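Local coordinates for DUF4847 domain-containing protein (Bacteroides vulgatus, PDB 4ZGF) that is of unknown function but binds calcium ions and probably has a lipocalin-like fold of the calycin clan, with a benzoic acid bound in the crystal, at residues F6-W11 with F135-Q140; H54-T59 with G68-G73. All coordinates share one frame; numbering follows the deposited sequence.

Contact 1 (F6-W11 with F135-Q140). With BEZ (benzoic acid), chain K; ACT (acetate ion), chain I.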
loop_
_atom_site.group_PDB
_atom_site.type_symbol
_atom_site.label_atom_id
_atom_site.label_comp_id
_atom_site.label_asym_id
_atom_site.label_seq_id
_atom_site.Cartn_x
_atom_site.Cartn_y
_atom_site.Cartn_z
ATOM N N PHE A 6 10.825 -6.112 -3.943
ATOM C CA PHE A 6 10.497 -4.675 -4.004
ATOM C C PHE A 6 10.660 -4.086 -5.405
ATOM O O PHE A 6 9.758 -3.358 -5.842
ATOM C CB PHE A 6 11.294 -3.870 -2.971
ATOM C CG PHE A 6 10.730 -4.010 -1.589
ATOM C CD1 PHE A 6 11.081 -5.066 -0.751
ATOM C CD2 PHE A 6 9.808 -3.111 -1.139
ATOM C CE1 PHE A 6 10.509 -5.192 0.509
ATOM C CE2 PHE A 6 9.231 -3.230 0.112
ATOM C CZ PHE A 6 9.570 -4.280 0.928
ATOM N N ALA A 7 11.776 -4.384 -6.071
ATOM C CA ALA A 7 12.120 -3.720 -7.335
ATOM C C ALA A 7 11.722 -4.577 -8.540
ATOM O O ALA A 7 12.497 -4.802 -9.470
ATOM C CB ALA A 7 13.606 -3.372 -7.352
ATOM N N SER A 8 10.501 -5.076 -8.511
ATOM C CA SER A 8 9.975 -6.043 -9.460
ATOM C C SER A 8 8.932 -5.487 -10.414
ATOM O O SER A 8 8.146 -6.263 -11.004
ATOM C CB SER A 8 9.391 -7.191 -8.672
ATOM O OG SER A 8 8.339 -6.710 -7.840
ATOM N N GLY A 9 8.907 -4.174 -10.553
ATOM C CA GLY A 9 7.905 -3.508 -11.397
ATOM C C GLY A 9 6.988 -2.635 -10.550
ATOM O O GLY A 9 6.944 -2.729 -9.326
ATOM N N THR A 10 6.222 -1.780 -11.224
ATOM C CA THR A 10 5.276 -0.907 -10.567
ATOM C C THR A 10 4.368 -1.717 -9.638
ATOM O O THR A 10 3.822 -2.751 -10.064
ATOM C CB THR A 10 4.355 -0.201 -11.615
ATOM O OG1 THR A 10 5.139 0.188 -12.772
ATOM C CG2 THR A 10 3.660 0.987 -10.961
ATOM N N TRP A 11 4.118 -1.191 -8.434
ATOM C CA TRP A 11 3.159 -1.724 -7.486
ATOM C C TRP A 11 1.954 -0.780 -7.397
ATOM O O TRP A 11 2.109 0.418 -7.150
ATOM C CB TRP A 11 3.810 -1.887 -6.102
ATOM C CG TRP A 11 4.787 -3.012 -5.965
ATOM C CD1 TRP A 11 6.128 -2.888 -5.796
ATOM C CD2 TRP A 11 4.507 -4.425 -5.951
ATOM N NE1 TRP A 11 6.705 -4.127 -5.634
ATOM C CE2 TRP A 11 5.729 -5.088 -5.715
ATOM C CE3 TRP A 11 3.347 -5.189 -6.130
ATOM C CZ2 TRP A 11 5.815 -6.472 -5.609
ATOM C CZ3 TRP A 11 3.451 -6.563 -6.027
ATOM C CH2 TRP A 11 4.662 -7.185 -5.777
ATOM N N PHE A 135 -0.524 -4.442 -2.437
ATOM C CA PHE A 135 -0.307 -4.002 -3.818
ATOM C C PHE A 135 -0.256 -5.211 -4.759
ATOM O O PHE A 135 0.044 -6.330 -4.346
ATOM C CB PHE A 135 1.065 -3.321 -3.951
ATOM C CG PHE A 135 1.277 -2.110 -3.083
ATOM C CD1 PHE A 135 1.736 -2.231 -1.790
ATOM C CD2 PHE A 135 1.081 -0.823 -3.582
ATOM C CE1 PHE A 135 1.978 -1.084 -1.026
ATOM C CE2 PHE A 135 1.328 0.293 -2.815
ATOM C CZ PHE A 135 1.790 0.154 -1.560
ATOM N N ALA A 136 -0.502 -4.922 -6.035
ATOM C CA ALA A 136 -0.346 -5.876 -7.132
ATOM C C ALA A 136 0.449 -5.227 -8.267
ATOM O O ALA A 136 0.659 -4.002 -8.270
ATOM C CB ALA A 136 -1.726 -6.311 -7.658
ATOM N N HIS A 137 0.862 -6.015 -9.263
ATOM C CA HIS A 137 1.606 -5.452 -10.387
ATOM C C HIS A 137 0.756 -4.972 -11.556
ATOM O O HIS A 137 1.266 -4.570 -12.578
ATOM C CB HIS A 137 2.648 -6.420 -10.898
ATOM C CG HIS A 137 3.871 -6.527 -10.031
ATOM N ND1 HIS A 137 4.601 -5.415 -9.639
ATOM C CD2 HIS A 137 4.519 -7.591 -9.529
ATOM C CE1 HIS A 137 5.655 -5.809 -8.961
ATOM N NE2 HIS A 137 5.626 -7.115 -8.866
ATOM N N ASN A 138 -0.556 -4.971 -11.385
ATOM C CA ASN A 138 -1.512 -4.431 -12.345
ATOM C C ASN A 138 -2.417 -3.445 -11.662
ATOM O O ASN A 138 -2.794 -3.648 -10.493
ATOM C CB ASN A 138 -2.339 -5.535 -12.955
ATOM C CG ASN A 138 -1.472 -6.464 -13.727
ATOM O OD1 ASN A 138 -0.952 -6.118 -14.803
ATOM N ND2 ASN A 138 -1.197 -7.614 -13.143
ATOM N N LYS A 139 -2.787 -2.394 -12.386
ATOM C CA LYS A 139 -3.782 -1.469 -11.881
ATOM C C LYS A 139 -5.116 -2.155 -11.724
ATOM O O LYS A 139 -5.576 -2.877 -12.614
ATOM C CB LYS A 139 -3.868 -0.285 -12.826
ATOM C CG LYS A 139 -4.731 0.852 -12.308
ATOM C CD LYS A 139 -4.684 2.062 -13.218
ATOM C CE LYS A 139 -5.467 3.232 -12.680
ATOM N NZ LYS A 139 -5.167 4.460 -13.388
ATOM N N GLN A 140 -5.748 -1.954 -10.579
ATOM C CA GLN A 140 -7.076 -2.503 -10.348
ATOM C C GLN A 140 -8.107 -1.669 -11.096
ATOM O O GLN A 140 -7.927 -0.464 -11.292
ATOM C CB GLN A 140 -7.377 -2.518 -8.853
ATOM C CG GLN A 140 -6.316 -3.199 -8.008
ATOM C CD GLN A 140 -6.060 -4.618 -8.441
ATOM O OE1 GLN A 140 -6.870 -5.519 -8.141
ATOM N NE2 GLN A 140 -5.017 -4.859 -9.200
HETATM C C BEZ K . -3.497 -8.181 -10.089
HETATM O O1 BEZ K . -4.296 -7.275 -10.521
HETATM O O2 BEZ K . -2.459 -8.593 -10.735
HETATM C C1 BEZ K . -3.789 -8.809 -8.752
HETATM C C2 BEZ K . -3.084 -9.966 -8.326
HETATM C C3 BEZ K . -3.344 -10.479 -7.049
HETATM C C4 BEZ K . -4.262 -9.876 -6.175
HETATM C C5 BEZ K . -4.984 -8.687 -6.592
HETATM C C6 BEZ K . -4.720 -8.209 -7.875
HETATM C C ACT I . -6.978 7.342 -11.803
HETATM O O ACT I . -6.324 8.175 -12.486
HETATM O OXT ACT I . -6.901 6.101 -11.986
HETATM C CH3 ACT I . -7.921 7.805 -10.727
#

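Contact 2 (H54-T59 with G68-G73). With ACT (acetate ion), chain J.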
loop_
_atom_site.group_PDB
_atom_site.type_symbol
_atom_site.label_atom_id
_atom_site.label_comp_id
_atom_site.label_asym_id
_atom_site.label_seq_id
_atom_site.Cartn_x
_atom_site.Cartn_y
_atom_site.Cartn_z
ATOM N N HIS A 54 -7.167 3.140 -6.387
ATOM C CA HIS A 54 -6.624 2.340 -7.463
ATOM C C HIS A 54 -5.634 3.111 -8.339
ATOM O O HIS A 54 -4.801 2.493 -9.010
ATOM C CB HIS A 54 -7.728 1.753 -8.331
ATOM C CG HIS A 54 -8.518 0.700 -7.648
ATOM N ND1 HIS A 54 -9.758 0.335 -8.120
ATOM C CD2 HIS A 54 -8.259 -0.106 -6.596
ATOM C CE1 HIS A 54 -10.239 -0.648 -7.391
ATOM N NE2 HIS A 54 -9.365 -0.940 -6.456
ATOM N N GLY A 55 -5.724 4.443 -8.325
ATOM C CA GLY A 55 -4.741 5.273 -8.998
ATOM C C GLY A 55 -3.417 5.409 -8.271
ATOM O O GLY A 55 -2.494 6.038 -8.805
ATOM N N PHE A 56 -3.297 4.860 -7.069
ATOM C CA PHE A 56 -2.077 5.007 -6.272
ATOM C C PHE A 56 -1.088 3.906 -6.634
ATOM O O PHE A 56 -1.424 2.720 -6.642
ATOM C CB PHE A 56 -2.382 4.926 -4.772
ATOM C CG PHE A 56 -3.209 6.044 -4.195
ATOM C CD1 PHE A 56 -3.747 7.065 -4.946
ATOM C CD2 PHE A 56 -3.430 6.073 -2.823
ATOM C CE1 PHE A 56 -4.498 8.064 -4.354
ATOM C CE2 PHE A 56 -4.151 7.090 -2.242
ATOM C CZ PHE A 56 -4.679 8.106 -3.000
ATOM N N ASN A 57 0.156 4.305 -6.919
ATOM C CA ASN A 57 1.179 3.330 -7.272
ATOM C C ASN A 57 2.550 3.830 -6.798
ATOM O O ASN A 57 2.749 5.024 -6.536
ATOM C CB ASN A 57 1.128 2.988 -8.777
ATOM C CG ASN A 57 1.334 4.173 -9.678
ATOM O OD1 ASN A 57 2.457 4.568 -9.944
ATOM N ND2 ASN A 57 0.269 4.775 -10.124
ATOM N N ILE A 58 3.465 2.878 -6.694
ATOM C CA ILE A 58 4.816 3.137 -6.227
ATOM C C ILE A 58 5.770 2.207 -6.949
ATOM O O ILE A 58 5.450 1.054 -7.208
ATOM C CB ILE A 58 4.890 2.981 -4.664
ATOM C CG1 ILE A 58 6.251 3.429 -4.097
ATOM C CG2 ILE A 58 4.521 1.582 -4.221
ATOM C CD1 ILE A 58 6.228 3.616 -2.593
ATOM N N THR A 59 6.966 2.723 -7.256
ATOM C CA THR A 59 8.009 1.955 -7.903
ATOM C C THR A 59 9.289 2.103 -7.073
ATOM O O THR A 59 9.837 3.199 -6.943
ATOM C CB THR A 59 8.229 2.425 -9.344
ATOM O OG1 THR A 59 6.993 2.310 -10.063
ATOM C CG2 THR A 59 9.278 1.606 -10.041
ATOM N N GLY A 68 6.452 7.513 -6.723
ATOM C CA GLY A 68 5.083 6.989 -6.846
ATOM C C GLY A 68 4.149 8.106 -7.189
ATOM O O GLY A 68 4.546 9.280 -7.334
ATOM N N SER A 69 2.871 7.767 -7.315
ATOM C CA SER A 69 1.844 8.709 -7.743
ATOM C C SER A 69 0.599 8.516 -6.909
ATOM O O SER A 69 0.098 7.397 -6.822
ATOM C CB SER A 69 1.542 8.465 -9.208
ATOM O OG SER A 69 0.654 9.448 -9.698
ATOM N N ILE A 70 0.122 9.607 -6.296
ATOM C CA ILE A 70 -1.114 9.600 -5.513
ATOM C C ILE A 70 -1.916 10.858 -5.890
ATOM O O ILE A 70 -1.645 11.470 -6.933
ATOM C CB ILE A 70 -0.845 9.430 -3.997
ATOM C CG1 ILE A 70 -0.063 10.621 -3.410
ATOM C CG2 ILE A 70 -0.100 8.128 -3.702
ATOM C CD1 ILE A 70 0.191 10.512 -1.909
ATOM N N GLN A 71 -2.933 11.254 -5.130
ATOM C CA GLN A 71 -3.682 12.416 -5.555
ATOM C C GLN A 71 -2.754 13.626 -5.579
ATOM O O GLN A 71 -1.897 13.804 -4.713
ATOM C CB GLN A 71 -4.881 12.676 -4.644
ATOM C CG GLN A 71 -5.919 11.576 -4.703
ATOM C CD GLN A 71 -7.090 11.795 -3.759
ATOM O OE1 GLN A 71 -6.976 11.517 -2.527
ATOM N NE2 GLN A 71 -8.209 12.233 -4.262
ATOM N N ASN A 72 -2.935 14.471 -6.599
ATOM C CA ASN A 72 -2.178 15.724 -6.747
ATOM C C ASN A 72 -0.731 15.620 -7.156
ATOM O O ASN A 72 -0.091 16.651 -7.355
ATOM C CB ASN A 72 -2.262 16.639 -5.523
ATOM C CG ASN A 72 -3.641 17.105 -5.239
ATOM O OD1 ASN A 72 -4.377 17.472 -6.181
ATOM N ND2 ASN A 72 -4.020 17.105 -3.984
ATOM N N GLY A 73 -0.196 14.455 -7.295
ATOM C CA GLY A 73 1.190 14.387 -7.752
ATOM C C GLY A 73 1.991 13.242 -7.162
ATOM O O GLY A 73 1.514 12.250 -6.589
HETATM C C ACT J . -11.895 1.341 -10.571
HETATM O O ACT J . -12.275 1.884 -11.653
HETATM O OXT ACT J . -10.874 1.662 -10.152
HETATM C CH3 ACT J . -12.746 0.310 -9.865
HETATM O O HOH W 1 -1.998 8.601 -9.251
#

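Contact 1 (F6-W11 with F135-Q140)
His137 lies flat on the indole of Trp11, and this stack is the tight heart of the contact. The imidazole and the six-membered ring have their centroids 3.6 Å apart and their planes turned by 22°, with Trp11 CH2 3.2 Å from His137 NE2. On the opposite face of the imidazole sits the carbonyl oxygen of Ser8, so the ring lies between Trp11 and the loop after helix 2-6. In its own plane the ring is held by a nearly straight bond, His137 ND1 to Thr10 O, 2.8 Å long at 174°, although the donor stands well above the plane of that carbonyl. Ser8 OG, which bonds to Ile5 O, lies in the ring plane at the CE1-NE2 edge, 2.9 Å from His137 NE2. With CG anti to the carbonyl carbon (chi1 -76°), the His137 side chain is swung back over Trp11. Deeper in, Trp11 CE3 packs 3.7 Å from Phe135 CB, and the Phe135 ring continues inward toward Phe105 and Leu109 of helix 100-111.

The looser side follows the chain's last residues outward. Asn138 ND2 and Gln140 NE2 each give a hydrogen bond to a different carboxylate oxygen of the benzoic acid, the latter 2.8 Å from BEZ O1, while Ala136 CB touches the ligand at its C1. Lys139 extends to an acetate, probably from the crystallisation liquor.

With ND1 donating its hydrogen to a carbonyl, the imidazole is fixed in rotation as well as stacked, so aromatic packing and one directional bond tie the end of strand 132-136 to the start of strand 11-21.

Contact 2 (H54-T59 with G68-G73)
Asn57 and Ser69 form the hydrogen-bonded pair in the beta hairpin of strands 57-60 and 65-70, joined by two backbone bonds: Asn57 N to Ser69 O at 3.1 Å, and Ser69 N to Asn57 O at 2.9 Å. Next along is the non-hydrogen-bonded pair Ile58 and Gly68, whose CA atoms come within 3.9 Å. Gly68 has no CB to meet Asn57 O, which is consistent with so close an approach. Phe56 CA adds a C-H...O contact of 3.3 Å to Ser69 O.

Polar links beyond the ladder are lighter. One water donates to Gly55 O, in the loop before strand 57-60, at 2.6 Å and also bonds Ser69 OG, and Asn57 ND2 turns back to Gly55 O in a weak bond.

Apolar packing centres on Phe56. Ile70 CB sits over one face of the ring, 3.9 Å from its centroid and 13° off the normal, and CG2 beside it reaches CG of the ring at 3.8 Å. The Ile70 CG1 branch lies between backbone N and carbonyl carbon (chi1 64°), leaving CG2 for the phenyl face. Gln71 CG meets the same ring at its edge. Were Phe56 an alanine, Ile70 would probably lose the aromatic face it rests on, and a gap would probably open beside Gln71.

From Ile70 to Gly73 the chain makes a type II beta turn that leads into strand 73-82. Helix 100-111 packs against the Phe56 side, Phe105 meeting its ring edge-to-face, while Gln71 OE1 bonds Thr99 just ahead of that helix; strand 11-21 flanks strand 57-60 on its other edge.

Overall arrangement
Both contacts belong to one antiparallel sheet, and contact 2 is nested in the chain between the two segments of contact 1. Strand 11-21 is what they share: it pairs with 132-136 and with 57-60, and Trp11 O lies 2.8 Å from Ile58 N, a probable hydrogen bond between the contacts. Both are partly buried, and each sends a phenylalanine, Phe135 or Phe56, to Phe105 of helix 100-111. Their chemistry differs. Contact 1 joins segments near the two ends of the chain by a ring stack and a side-chain to backbone hydrogen bond and reaches the benzoic acid at its outer side; contact 2 is a local hairpin joined by backbone bonds, with a water linking Gly55 and Ser69 beside the ladder.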